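Local atomic coordinates of conserved Archaeal protein (PDB entry 4OPD), a protein that reduces the double bonds of geranylgeranyl chains in archaeal membrane lipids and their precursors, using FAD as its cofactor. Residues D83-W88 / G366-I371; A183-R188 / G267-T272; T293-H298 / A346-F351. One frame throughout, in Å; residues are numbered along the deposited sequence.

The three contacts run from the flavin out along the lipid-binding region. Contact 2 pairs two strands at one end of the eight-stranded sheet and lines one side of the flavin; contact 1 sits on the same sheet at strand 87-97, with centres 26 Å apart. Contact 3, whose centre is 14 Å from that of contact 2, touches it through Val294 and Pro296, so flavin sheet and lipid-binding loop are joined directly. Contacts 1 and 3 lie 22 Å apart between centres but touch the same geranylgeranyl chain, and their helices 360-368 and 332-355 are successive. Along the chain, contacts 2 and 3 follow one another inside the long loop that contact 1 closes.

Contact 1. Residues D83-W88 / G366-I371; sequences DMQTVW and GMKKKI. With GRG (geranylgeranyl diphosphate), chain F.
Gln85 and Lys368 make the direct polar link here: Lys368 NZ donates to Gln85 OE1 over 2.6 Å, from above the amide plane (36° out of it) rather than along a lone pair. A bend at chi3 (-75°) in the long, flexible lysine brings its ammonium there. The same NZ gives a second bond, at 2.8 Å, to a water, which in turn donates to Asp83 OD2 at 2.7 Å; the opposite charges, 4.5 Å apart at NZ and OD2 and beyond salt-bridge range, probably still attract. The other carboxylate oxygen, Asp83 OD1, closes an Asx turn by accepting from Gln85 N (2.9 Å) and is also bonded to Ser81 OG. This turn leads into strand 87-97, while the opposing segment ends helix 360-368 in a Schellman motif: Lys370 takes positive phi, and the N-H groups of Lys370 and Ile371 are satisfied by Met367 O and Gly366 O. Next to these polar groups, the Trp88 indole offers a broad apolar face. Met367 CE lies 4.0 Å from the centroid of its five-membered ring, a CH-pi contact, with SD farther off above the six-membered ring in a Met-aromatic contact. Ile371 CG2 meets the ring edge. Trp88 NE1 and Lys370 NZ, 3.4 Å apart, are both donors and cannot bond each other. Trp88 CZ3 also reaches C20 of the geranylgeranyl tail at 3.6 Å.

Contact 2. Residues A183-R188 / G267-T272; sequences ADVAYR and GALVPT. With FDA (dihydroflavine-adenine dinucleotide), chain C.
An antiparallel strand pair at the end of the eight-stranded sheet, in which Asp184 lies opposite Val270 and Ala186 opposite Ala268, forms part of the wall of the flavin pocket. The short segments run at 153° to each other, and both hydrogen-bonded pairs are complete. Asp184 N donates to Val270 O at 2.8 Å, and Val270 N returns a bond to Asp184 O at 2.9 Å. At the next such pair, Ala186 N reaches Ala268 O at 3.0 Å and Ala268 N reaches Ala186 O at 2.9 Å, each donor almost in line with the carbonyl it meets.

Small residues suit the face turned to the cofactor, because the dimethylbenzene rim of the reduced flavin comes right down on it. Ala186 CB touches C7M at 3.5 Å and Ala268 CB touches C8M at 3.8 Å, so both ring methyls rest on alanines. Val270 divides its two methyls between cofactor and neighbouring strand: with chi1 at 58°, CG2 is swung opposite the backbone N and lies 4.0 Å from ribityl C1', while CG1 packs on Asp184 CB.

On the other face the contact is apolar. Leu269 CD2 crosses Val185 and presses on its CB at 3.5 Å. Gly267, having no side chain, approaches the Tyr187 ring, which also packs edge-to-face with His243 and Tyr246 and whose hydroxyl bonds Glu189. Pro271 belongs to a non-hydrogen-bonded pair with Ala183, where its missing N-H costs the pairing nothing. A sheet laid against the isoalloxazine in this way is characteristic of the substrate-binding part of flavoproteins with the p-hydroxybenzoate hydroxylase fold, to which geranylgeranyl reductases are related.

Contact 3. Residues T293-H298 / A346-F351; sequences TVNPVH and ASLDIF. With GRG (geranylgeranyl diphosphate), chain F; GRG (geranylgeranyl diphosphate), chain E.
This is buried apolar packing of a loop on a helix: Asn295, Pro296 and Val297, between strand 284-286 and helix 302-322, lie over Leu348 and Phe351 of helix 332-355. Val297 divides its methyls. CG2, set opposite the carbonyl carbon, meets Leu348 CD2 at 3.8 Å and comes to the edge of the Phe351 ring, 4.0 Å from CD2, while CG1 (chi1 163°) turns to the two geranylgeranyl ligands. The rigid Pro296 ring lays CD 4.0 Å from Leu348 CB.

The side chains of Asn295 and His298 serve the loop's shape and the ligands. Asn295 OD1 is gripped twice, by Val297 N at 2.9 Å in the carbonyl plane and by His298 N at 3.1 Å from above it; the first bond closes an Asx turn, the second extends it to an Asx motif, and together they hold the amide's rotation. Its ND2 donates to O1 of one ligand (2.9 Å) and bonds Tyr341 OH. The amide carbon CG covers a face of the His298 imidazole, whose NE2 donates to phosphate oxygen O1A of a second ligand at 3.2 Å while ND1 pairs with Gly300 N. C8 of the first ligand lies over one face of Phe351, 3.7 Å from CE2, and C15 at its edge. Polar groups near the ligands' oxygen ends and apolar residues along their tails form the substrate pocket, where His298 and Tyr341 bind the phytanyl phospholipid.

Contact 1. Residues D83-W88 / G366-I371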
loop_
_atom_site.group_PDB
_atom_site.type_symbol
_atom_site.label_atom_id
_atom_site.label_comp_id
_atom_site.label_asym_id
_atom_site.label_seq_id
_atom_site.Cartn_x
_atom_site.Cartn_y
_atom_site.Cartn_z
ATOM N N ASP A 83 19.688 2.169 18.000
ATOM C CA ASP A 83 20.903 1.652 18.630
ATOM C C ASP A 83 20.883 0.127 18.827
ATOM O O ASP A 83 21.836 -0.443 19.367
ATOM C CB ASP A 83 21.171 2.363 19.982
ATOM C CG ASP A 83 20.054 2.176 21.010
ATOM O OD1 ASP A 83 19.199 1.276 20.871
ATOM O OD2 ASP A 83 20.052 2.936 22.005
ATOM N N MET A 84 19.796 -0.502 18.376
ATOM C CA MET A 84 19.565 -1.946 18.441
ATOM C C MET A 84 19.552 -2.493 19.868
ATOM O O MET A 84 19.544 -3.712 20.085
ATOM C CB MET A 84 20.603 -2.688 17.592
ATOM C CG MET A 84 20.472 -2.384 16.102
ATOM S SD MET A 84 21.585 -3.379 15.101
ATOM C CE MET A 84 21.072 -2.960 13.444
ATOM N N GLN A 85 19.504 -1.598 20.851
ATOM C CA GLN A 85 19.480 -2.043 22.244
ATOM C C GLN A 85 18.069 -2.382 22.720
ATOM O O GLN A 85 17.890 -3.056 23.740
ATOM C CB GLN A 85 20.091 -0.982 23.149
ATOM C CG GLN A 85 21.554 -0.705 22.850
ATOM C CD GLN A 85 22.143 0.330 23.790
ATOM O OE1 GLN A 85 21.691 0.488 24.929
ATOM N NE2 GLN A 85 23.148 1.051 23.313
ATOM N N THR A 86 17.064 -1.922 21.988
ATOM C CA THR A 86 15.692 -2.242 22.352
ATOM C C THR A 86 14.947 -2.896 21.205
ATOM O O THR A 86 14.835 -2.319 20.128
ATOM C CB THR A 86 14.924 -0.992 22.785
ATOM O OG1 THR A 86 15.624 -0.362 23.863
ATOM C CG2 THR A 86 13.535 -1.379 23.250
ATOM N N VAL A 87 14.412 -4.089 21.448
ATOM C CA VAL A 87 13.640 -4.797 20.423
ATOM C C VAL A 87 12.229 -5.066 20.914
ATOM O O VAL A 87 12.046 -5.650 21.980
ATOM C CB VAL A 87 14.292 -6.134 20.047
ATOM C CG1 VAL A 87 13.415 -6.901 19.056
ATOM C CG2 VAL A 87 15.674 -5.894 19.488
ATOM N N TRP A 88 11.238 -4.634 20.143
ATOM C CA TRP A 88 9.849 -4.913 20.467
ATOM C C TRP A 88 9.318 -6.018 19.579
ATOM O O TRP A 88 9.551 -6.010 18.374
ATOM C CB TRP A 88 8.994 -3.664 20.303
ATOM C CG TRP A 88 9.173 -2.665 21.410
ATOM C CD1 TRP A 88 9.829 -2.849 22.594
ATOM C CD2 TRP A 88 8.694 -1.320 21.417
ATOM N NE1 TRP A 88 9.778 -1.692 23.346
ATOM C CE2 TRP A 88 9.086 -0.741 22.640
ATOM C CE3 TRP A 88 7.965 -0.550 20.505
ATOM C CZ2 TRP A 88 8.776 0.571 22.973
ATOM C CZ3 TRP A 88 7.658 0.755 20.837
ATOM C CH2 TRP A 88 8.066 1.300 22.064
ATOM N N GLY A 366 12.646 6.664 23.668
ATOM C CA GLY A 366 11.253 6.269 23.802
ATOM C C GLY A 366 11.107 4.765 23.917
ATOM O O GLY A 366 10.387 4.258 24.776
ATOM N N MET A 367 11.812 4.039 23.060
ATOM C CA MET A 367 11.743 2.585 23.108
ATOM C C MET A 367 12.355 2.038 24.400
ATOM O O MET A 367 11.764 1.170 25.042
ATOM C CB MET A 367 12.414 1.979 21.872
ATOM C CG MET A 367 11.612 2.238 20.612
ATOM S SD MET A 367 12.167 1.362 19.141
ATOM C CE MET A 367 11.891 -0.353 19.594
ATOM N N LYS A 368 13.510 2.562 24.805
ATOM C CA LYS A 368 14.176 2.042 26.011
ATOM C C LYS A 368 13.370 2.315 27.276
ATOM O O LYS A 368 13.292 1.455 28.166
ATOM C CB LYS A 368 15.579 2.629 26.150
ATOM C CG LYS A 368 16.266 2.294 27.470
ATOM C CD LYS A 368 17.760 2.540 27.384
ATOM C CE LYS A 368 18.452 1.445 26.578
ATOM N NZ LYS A 368 19.878 1.789 26.325
ATOM N N LYS A 369 12.769 3.505 27.355
ATOM C CA LYS A 369 11.944 3.881 28.507
ATOM C C LYS A 369 10.538 3.272 28.465
ATOM O O LYS A 369 9.730 3.545 29.346
ATOM C CB LYS A 369 11.822 5.408 28.614
ATOM C CG LYS A 369 13.127 6.138 28.879
ATOM C CD LYS A 369 13.664 5.853 30.272
ATOM C CE LYS A 369 14.997 6.562 30.503
ATOM N NZ LYS A 369 15.478 6.489 31.915
ATOM N N LYS A 370 10.253 2.467 27.442
ATOM C CA LYS A 370 8.958 1.793 27.300
ATOM C C LYS A 370 7.801 2.785 27.237
ATOM O O LYS A 370 6.784 2.628 27.913
ATOM C CB LYS A 370 8.733 0.803 28.450
ATOM C CG LYS A 370 9.597 -0.446 28.365
ATOM C CD LYS A 370 9.340 -1.208 27.061
ATOM C CE LYS A 370 7.874 -1.610 26.926
ATOM N NZ LYS A 370 7.656 -2.562 25.806
ATOM N N ILE A 371 7.972 3.798 26.401
ATOM C CA ILE A 371 6.989 4.853 26.215
ATOM C C ILE A 371 5.596 4.282 25.908
ATOM O O ILE A 371 4.578 4.879 26.276
ATOM C CB ILE A 371 7.477 5.806 25.099
ATOM C CG1 ILE A 371 6.696 7.115 25.090
ATOM C CG2 ILE A 371 7.471 5.114 23.726
ATOM C CD1 ILE A 371 7.215 8.072 24.052
HETATM C C20 GRG F . 8.142 4.116 19.612
HETATM C C19 GRG F . 9.480 6.365 19.568
HETATM C C18 GRG F . 8.194 5.611 19.826
HETATM C C17 GRG F . 7.095 6.257 20.256
HETATM C C16 GRG F . 5.810 5.507 20.539
HETATM C C14 GRG F . 2.398 6.398 21.198
HETATM C C13 GRG F . 3.320 5.774 20.176
HETATM C C15 GRG F . 4.705 6.342 19.968
HETATM C C12 GRG F . 2.906 4.747 19.405
HETATM C C11 GRG F . 1.510 4.171 19.509
HETATM C C9 GRG F . 0.656 4.907 18.483
HETATM C C8 GRG F . 0.453 4.063 17.234
HETATM C C10 GRG F . -0.611 4.504 16.250
HETATM C C7 GRG F . 1.191 2.950 17.001
HETATM C C6 GRG F . 1.000 2.016 15.810
HETATM C C5 GRG F . 1.568 2.454 14.494
HETATM C C3 GRG F . 1.474 1.264 13.559
HETATM C C4 GRG F . 2.367 0.068 13.793
HETATM C C2 GRG F . 0.616 1.256 12.515
HETATM C C1 GRG F . 0.573 0.058 11.580
HETATM O O1 GRG F . -0.703 -0.111 11.003
HETATM O O HOH W 1 19.067 3.613 24.375
#

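Contact 2. Residues A183-R188 / G267-T272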
loop_
_atom_site.group_PDB
_atom_site.type_symbol
_atom_site.label_atom_id
_atom_site.label_comp_id
_atom_site.label_asym_id
_atom_site.label_seq_id
_atom_site.Cartn_x
_atom_site.Cartn_y
_atom_site.Cartn_z
ATOM N N ALA A 183 5.496 9.835 -0.429
ATOM C CA ALA A 183 5.883 8.519 -0.901
ATOM C C ALA A 183 7.305 8.210 -0.480
ATOM O O ALA A 183 8.070 9.116 -0.136
ATOM C CB ALA A 183 5.738 8.436 -2.417
ATOM N N ASP A 184 7.647 6.925 -0.493
ATOM C CA ASP A 184 9.005 6.444 -0.251
ATOM C C ASP A 184 9.611 5.880 -1.518
ATOM O O ASP A 184 8.884 5.387 -2.391
ATOM C CB ASP A 184 9.034 5.325 0.787
ATOM C CG ASP A 184 8.762 5.798 2.182
ATOM O OD1 ASP A 184 8.698 7.026 2.411
ATOM O OD2 ASP A 184 8.641 4.911 3.058
ATOM N N VAL A 185 10.930 5.910 -1.611
ATOM C CA VAL A 185 11.573 5.061 -2.602
ATOM C C VAL A 185 12.084 3.909 -1.764
ATOM O O VAL A 185 12.538 4.103 -0.630
ATOM C CB VAL A 185 12.704 5.758 -3.395
ATOM C CG1 VAL A 185 13.741 6.298 -2.495
ATOM C CG2 VAL A 185 13.340 4.782 -4.405
ATOM N N ALA A 186 11.954 2.700 -2.287
ATOM C CA ALA A 186 12.338 1.525 -1.525
ATOM C C ALA A 186 13.057 0.557 -2.447
ATOM O O ALA A 186 12.772 0.505 -3.639
ATOM C CB ALA A 186 11.102 0.882 -0.879
ATOM N N TYR A 187 14.014 -0.183 -1.898
ATOM C CA TYR A 187 14.853 -1.064 -2.696
ATOM C C TYR A 187 15.119 -2.328 -1.898
ATOM O O TYR A 187 15.295 -2.255 -0.677
ATOM C CB TYR A 187 16.163 -0.359 -3.064
ATOM C CG TYR A 187 17.195 -1.253 -3.697
ATOM C CD1 TYR A 187 17.187 -1.493 -5.073
ATOM C CD2 TYR A 187 18.184 -1.853 -2.933
ATOM C CE1 TYR A 187 18.144 -2.321 -5.662
ATOM C CE2 TYR A 187 19.138 -2.674 -3.513
ATOM C CZ TYR A 187 19.111 -2.906 -4.872
ATOM O OH TYR A 187 20.064 -3.731 -5.436
ATOM N N ARG A 188 15.125 -3.481 -2.569
ATOM C CA ARG A 188 15.417 -4.748 -1.893
ATOM C C ARG A 188 16.189 -5.723 -2.768
ATOM O O ARG A 188 16.100 -5.669 -4.000
ATOM C CB ARG A 188 14.120 -5.418 -1.407
ATOM C CG ARG A 188 13.216 -5.998 -2.501
ATOM C CD ARG A 188 13.616 -7.431 -2.901
ATOM N NE ARG A 188 12.735 -8.006 -3.914
ATOM C CZ ARG A 188 12.771 -7.708 -5.209
ATOM N NH1 ARG A 188 13.644 -6.822 -5.683
ATOM N NH2 ARG A 188 11.925 -8.302 -6.040
ATOM N N GLY A 267 14.186 -1.833 -7.138
ATOM C CA GLY A 267 13.490 -0.859 -6.308
ATOM C C GLY A 267 12.280 -0.293 -7.009
ATOM O O GLY A 267 12.068 -0.552 -8.201
ATOM N N ALA A 268 11.486 0.481 -6.274
ATOM C CA ALA A 268 10.289 1.120 -6.827
ATOM C C ALA A 268 9.747 2.115 -5.832
ATOM O O ALA A 268 10.224 2.184 -4.700
ATOM C CB ALA A 268 9.225 0.077 -7.179
ATOM N N LEU A 269 8.754 2.895 -6.244
ATOM C CA LEU A 269 8.162 3.872 -5.339
ATOM C C LEU A 269 6.945 3.284 -4.635
ATOM O O LEU A 269 6.276 2.403 -5.167
ATOM C CB LEU A 269 7.785 5.147 -6.103
ATOM C CG LEU A 269 9.001 5.746 -6.824
ATOM C CD1 LEU A 269 8.718 7.115 -7.357
ATOM C CD2 LEU A 269 10.198 5.815 -5.901
ATOM N N VAL A 270 6.676 3.764 -3.427
ATOM C CA VAL A 270 5.508 3.316 -2.688
ATOM C C VAL A 270 4.855 4.518 -1.988
ATOM O O VAL A 270 5.504 5.239 -1.225
ATOM C CB VAL A 270 5.893 2.188 -1.686
ATOM C CG1 VAL A 270 6.965 2.652 -0.718
ATOM C CG2 VAL A 270 4.671 1.641 -0.957
ATOM N N PRO A 271 3.570 4.757 -2.281
ATOM C CA PRO A 271 2.823 5.833 -1.615
ATOM C C PRO A 271 2.708 5.592 -0.108
ATOM O O PRO A 271 2.649 4.436 0.315
ATOM C CB PRO A 271 1.447 5.783 -2.289
ATOM C CG PRO A 271 1.331 4.440 -2.866
ATOM C CD PRO A 271 2.737 4.014 -3.238
ATOM N N THR A 272 2.710 6.657 0.687
ATOM C CA THR A 272 2.607 6.521 2.145
ATOM C C THR A 272 1.654 7.568 2.701
ATOM O O THR A 272 2.015 8.335 3.601
ATOM C CB THR A 272 3.958 6.688 2.854
ATOM O OG1 THR A 272 4.457 8.017 2.630
ATOM C CG2 THR A 272 4.966 5.648 2.358
HETATM P PA FDA C . 1.590 -3.127 -8.826
HETATM O O1A FDA C . 2.555 -2.083 -9.212
HETATM O O2A FDA C . 2.100 -4.371 -8.089
HETATM O O5B FDA C . 0.910 -3.609 -10.168
HETATM C C5B FDA C . 0.589 -2.638 -11.184
HETATM C C4B FDA C . 0.493 -3.373 -12.504
HETATM O O4B FDA C . -0.090 -2.503 -13.494
HETATM C C3B FDA C . 1.830 -3.860 -13.076
HETATM O O3B FDA C . 1.780 -5.272 -13.260
HETATM C C2B FDA C . 2.005 -3.042 -14.368
HETATM O O2B FDA C . 2.597 -3.812 -15.413
HETATM C C1B FDA C . 0.563 -2.710 -14.728
HETATM N N9A FDA C . 0.348 -1.507 -15.526
HETATM C C8A FDA C . 0.735 -0.227 -15.219
HETATM N N7A FDA C . 0.344 0.674 -16.090
HETATM C C5A FDA C . -0.336 -0.068 -17.048
HETATM C C6A FDA C . -0.997 0.297 -18.236
HETATM N N6A FDA C . -1.120 1.558 -18.663
HETATM N N1A FDA C . -1.581 -0.691 -18.954
HETATM C C2A FDA C . -1.483 -1.949 -18.520
HETATM N N3A FDA C . -0.911 -2.408 -17.406
HETATM C C4A FDA C . -0.348 -1.411 -16.708
HETATM N N1 FDA C . 3.611 -4.329 0.660
HETATM C C2 FDA C . 3.324 -5.325 1.560
HETATM O O2 FDA C . 2.171 -5.589 1.885
HETATM N N3 FDA C . 4.389 -6.036 2.054
HETATM C C4 FDA C . 5.728 -5.770 1.859
HETATM O O4 FDA C . 6.576 -6.592 2.201
HETATM C C4X FDA C . 5.960 -4.624 1.082
HETATM N N5 FDA C . 7.234 -4.241 0.862
HETATM C C5X FDA C . 7.543 -3.390 -0.181
HETATM C C6 FDA C . 8.853 -3.227 -0.610
HETATM C C7 FDA C . 9.170 -2.411 -1.683
HETATM C C7M FDA C . 10.600 -2.314 -2.145
HETATM C C8 FDA C . 8.151 -1.701 -2.336
HETATM C C8M FDA C . 8.464 -0.839 -3.528
HETATM C C9 FDA C . 6.829 -1.856 -1.909
HETATM C C9A FDA C . 6.518 -2.701 -0.846
HETATM N N10 FDA C . 5.193 -2.915 -0.408
HETATM C C10 FDA C . 4.919 -3.967 0.445
HETATM C "C1'" FDA C . 4.050 -2.266 -1.092
HETATM C "C2'" FDA C . 3.385 -3.242 -2.074
HETATM O "O2'" FDA C . 4.369 -3.972 -2.814
HETATM C "C3'" FDA C . 2.462 -2.490 -3.033
HETATM O "O3'" FDA C . 1.588 -1.689 -2.254
HETATM C "C4'" FDA C . 1.565 -3.408 -3.877
HETATM O "O4'" FDA C . 2.305 -4.449 -4.515
HETATM C "C5'" FDA C . 0.751 -2.642 -4.900
HETATM O "O5'" FDA C . 0.044 -3.557 -5.767
HETATM P P FDA C . -0.718 -2.991 -7.040
HETATM O O1P FDA C . -1.444 -4.094 -7.706
HETATM O O2P FDA C . -1.576 -1.781 -6.673
HETATM O O3P FDA C . 0.442 -2.418 -7.949
HETATM O O HOH W 2 6.950 9.250 3.246
#

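Contact 3. Residues T293-H298 / A346-F351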
loop_
_atom_site.group_PDB
_atom_site.type_symbol
_atom_site.label_atom_id
_atom_site.label_comp_id
_atom_site.label_asym_id
_atom_site.label_seq_id
_atom_site.Cartn_x
_atom_site.Cartn_y
_atom_site.Cartn_z
ATOM N N THR A 293 -3.371 3.166 -1.581
ATOM C CA THR A 293 -3.929 2.310 -0.545
ATOM C C THR A 293 -2.906 1.797 0.493
ATOM O O THR A 293 -3.270 1.057 1.394
ATOM C CB THR A 293 -4.649 1.105 -1.170
ATOM O OG1 THR A 293 -3.822 0.513 -2.179
ATOM C CG2 THR A 293 -5.951 1.559 -1.817
ATOM N N VAL A 294 -1.658 2.236 0.402
ATOM C CA VAL A 294 -0.601 1.689 1.249
ATOM C C VAL A 294 -0.673 2.253 2.664
ATOM O O VAL A 294 -0.934 3.429 2.839
ATOM C CB VAL A 294 0.772 1.988 0.653
ATOM C CG1 VAL A 294 1.879 1.456 1.523
ATOM C CG2 VAL A 294 0.862 1.395 -0.744
ATOM N N ASN A 295 -0.444 1.394 3.654
ATOM C CA ASN A 295 -0.345 1.795 5.064
ATOM C C ASN A 295 0.756 2.845 5.258
ATOM O O ASN A 295 1.932 2.552 5.047
ATOM C CB ASN A 295 -0.065 0.551 5.912
ATOM C CG ASN A 295 -0.089 0.835 7.399
ATOM O OD1 ASN A 295 0.666 1.663 7.894
ATOM N ND2 ASN A 295 -0.975 0.158 8.112
ATOM N N PRO A 296 0.389 4.073 5.662
ATOM C CA PRO A 296 1.421 5.118 5.717
ATOM C C PRO A 296 2.546 4.870 6.730
ATOM O O PRO A 296 3.606 5.492 6.619
ATOM C CB PRO A 296 0.620 6.364 6.109
ATOM C CG PRO A 296 -0.774 6.075 5.597
ATOM C CD PRO A 296 -0.957 4.620 5.917
ATOM N N VAL A 297 2.336 3.991 7.703
ATOM C CA VAL A 297 3.335 3.834 8.750
ATOM C C VAL A 297 4.277 2.675 8.469
ATOM O O VAL A 297 5.494 2.854 8.542
ATOM C CB VAL A 297 2.690 3.662 10.136
ATOM C CG1 VAL A 297 3.690 3.094 11.141
ATOM C CG2 VAL A 297 2.182 5.003 10.628
ATOM N N HIS A 298 3.743 1.502 8.127
ATOM C CA HIS A 298 4.650 0.395 7.831
ATOM C C HIS A 298 4.833 0.110 6.330
ATOM O O HIS A 298 5.659 -0.726 5.962
ATOM C CB HIS A 298 4.236 -0.888 8.582
ATOM C CG HIS A 298 2.880 -1.436 8.251
ATOM N ND1 HIS A 298 2.467 -1.714 6.964
ATOM C CD2 HIS A 298 1.881 -1.860 9.063
ATOM C CE1 HIS A 298 1.255 -2.239 6.997
ATOM N NE2 HIS A 298 0.885 -2.359 8.260
ATOM N N ALA A 346 -5.778 7.200 7.114
ATOM C CA ALA A 346 -5.773 8.645 7.330
ATOM C C ALA A 346 -5.196 9.002 8.696
ATOM O O ALA A 346 -4.407 9.934 8.834
ATOM C CB ALA A 346 -7.197 9.201 7.192
ATOM N N SER A 347 -5.606 8.263 9.713
ATOM C CA SER A 347 -5.045 8.420 11.046
ATOM C C SER A 347 -3.526 8.195 11.008
ATOM O O SER A 347 -2.747 8.946 11.593
ATOM C CB SER A 347 -5.722 7.439 12.003
ATOM O OG SER A 347 -5.341 7.671 13.340
ATOM N N LEU A 348 -3.110 7.162 10.290
ATOM C CA LEU A 348 -1.688 6.818 10.255
ATOM C C LEU A 348 -0.871 7.762 9.380
ATOM O O LEU A 348 0.347 7.827 9.513
ATOM C CB LEU A 348 -1.513 5.383 9.780
ATOM C CG LEU A 348 -2.010 4.313 10.754
ATOM C CD1 LEU A 348 -1.874 2.949 10.101
ATOM C CD2 LEU A 348 -1.259 4.368 12.095
ATOM N N ASP A 349 -1.544 8.469 8.470
ATOM C CA ASP A 349 -0.915 9.517 7.667
ATOM C C ASP A 349 -0.397 10.611 8.608
ATOM O O ASP A 349 0.720 11.102 8.467
ATOM C CB ASP A 349 -1.925 10.086 6.636
ATOM C CG ASP A 349 -1.264 10.878 5.506
ATOM O OD1 ASP A 349 -0.091 11.273 5.635
ATOM O OD2 ASP A 349 -1.928 11.120 4.465
ATOM N N ILE A 350 -1.205 10.987 9.588
ATOM C CA ILE A 350 -0.776 11.938 10.612
ATOM C C ILE A 350 0.395 11.380 11.400
ATOM O O ILE A 350 1.424 12.036 11.570
ATOM C CB ILE A 350 -1.917 12.280 11.585
ATOM C CG1 ILE A 350 -3.019 13.038 10.849
ATOM C CG2 ILE A 350 -1.404 13.140 12.740
ATOM C CD1 ILE A 350 -2.625 14.440 10.494
ATOM N N PHE A 351 0.231 10.148 11.882
ATOM C CA PHE A 351 1.215 9.556 12.779
ATOM C C PHE A 351 2.556 9.415 12.062
ATOM O O PHE A 351 3.586 9.699 12.647
ATOM C CB PHE A 351 0.722 8.203 13.317
ATOM C CG PHE A 351 1.524 7.679 14.475
ATOM C CD1 PHE A 351 1.526 8.350 15.691
ATOM C CD2 PHE A 351 2.262 6.521 14.354
ATOM C CE1 PHE A 351 2.264 7.876 16.756
ATOM C CE2 PHE A 351 3.000 6.040 15.419
ATOM C CZ PHE A 351 2.995 6.721 16.621
HETATM C C20 GRG F . 8.142 4.116 19.612
HETATM C C19 GRG F . 9.480 6.365 19.568
HETATM C C18 GRG F . 8.194 5.611 19.826
HETATM C C17 GRG F . 7.095 6.257 20.256
HETATM C C16 GRG F . 5.810 5.507 20.539
HETATM C C14 GRG F . 2.398 6.398 21.198
HETATM C C13 GRG F . 3.320 5.774 20.176
HETATM C C15 GRG F . 4.705 6.342 19.968
HETATM C C12 GRG F . 2.906 4.747 19.405
HETATM C C11 GRG F . 1.510 4.171 19.509
HETATM C C9 GRG F . 0.656 4.907 18.483
HETATM C C8 GRG F . 0.453 4.063 17.234
HETATM C C10 GRG F . -0.611 4.504 16.250
HETATM C C7 GRG F . 1.191 2.950 17.001
HETATM C C6 GRG F . 1.000 2.016 15.810
HETATM C C5 GRG F . 1.568 2.454 14.494
HETATM C C3 GRG F . 1.474 1.264 13.559
HETATM C C4 GRG F . 2.367 0.068 13.793
HETATM C C2 GRG F . 0.616 1.256 12.515
HETATM C C1 GRG F . 0.573 0.058 11.580
HETATM O O1 GRG F . -0.703 -0.111 11.003
HETATM C C20 GRG E . 8.158 5.066 9.182
HETATM C C19 GRG E . 9.914 6.303 10.646
HETATM C C18 GRG E . 9.138 5.038 10.336
HETATM C C17 GRG E . 9.325 3.930 11.101
HETATM C C16 GRG E . 8.649 2.574 10.905
HETATM C C14 GRG E . 6.916 1.664 13.754
HETATM C C13 GRG E . 6.872 1.371 12.272
HETATM C C15 GRG E . 7.191 2.492 11.298
HETATM C C12 GRG E . 6.508 0.132 11.852
HETATM C C11 GRG E . 6.167 -0.945 12.874
HETATM C C9 GRG E . 5.771 -2.266 12.227
HETATM C C8 GRG E . 4.512 -2.845 12.858
HETATM C C10 GRG E . 4.398 -2.924 14.360
HETATM C C7 GRG E . 3.496 -3.299 12.087
HETATM C C6 GRG E . 2.207 -3.858 12.665
HETATM C C5 GRG E . 1.969 -5.309 12.314
HETATM C C3 GRG E . 1.297 -5.548 10.970
HETATM C C4 GRG E . 2.097 -5.401 9.699
HETATM C C2 GRG E . -0.004 -5.923 10.909
HETATM C C1 GRG E . -0.771 -6.234 9.627
HETATM O O1 GRG E . -0.767 -5.209 8.663
HETATM P PA GRG E . -2.144 -4.563 8.226
HETATM O O1A GRG E . -2.135 -3.141 8.711
HETATM O O3A GRG E . -3.352 -5.328 8.884
HETATM O O2A GRG E . -2.291 -4.572 6.725
#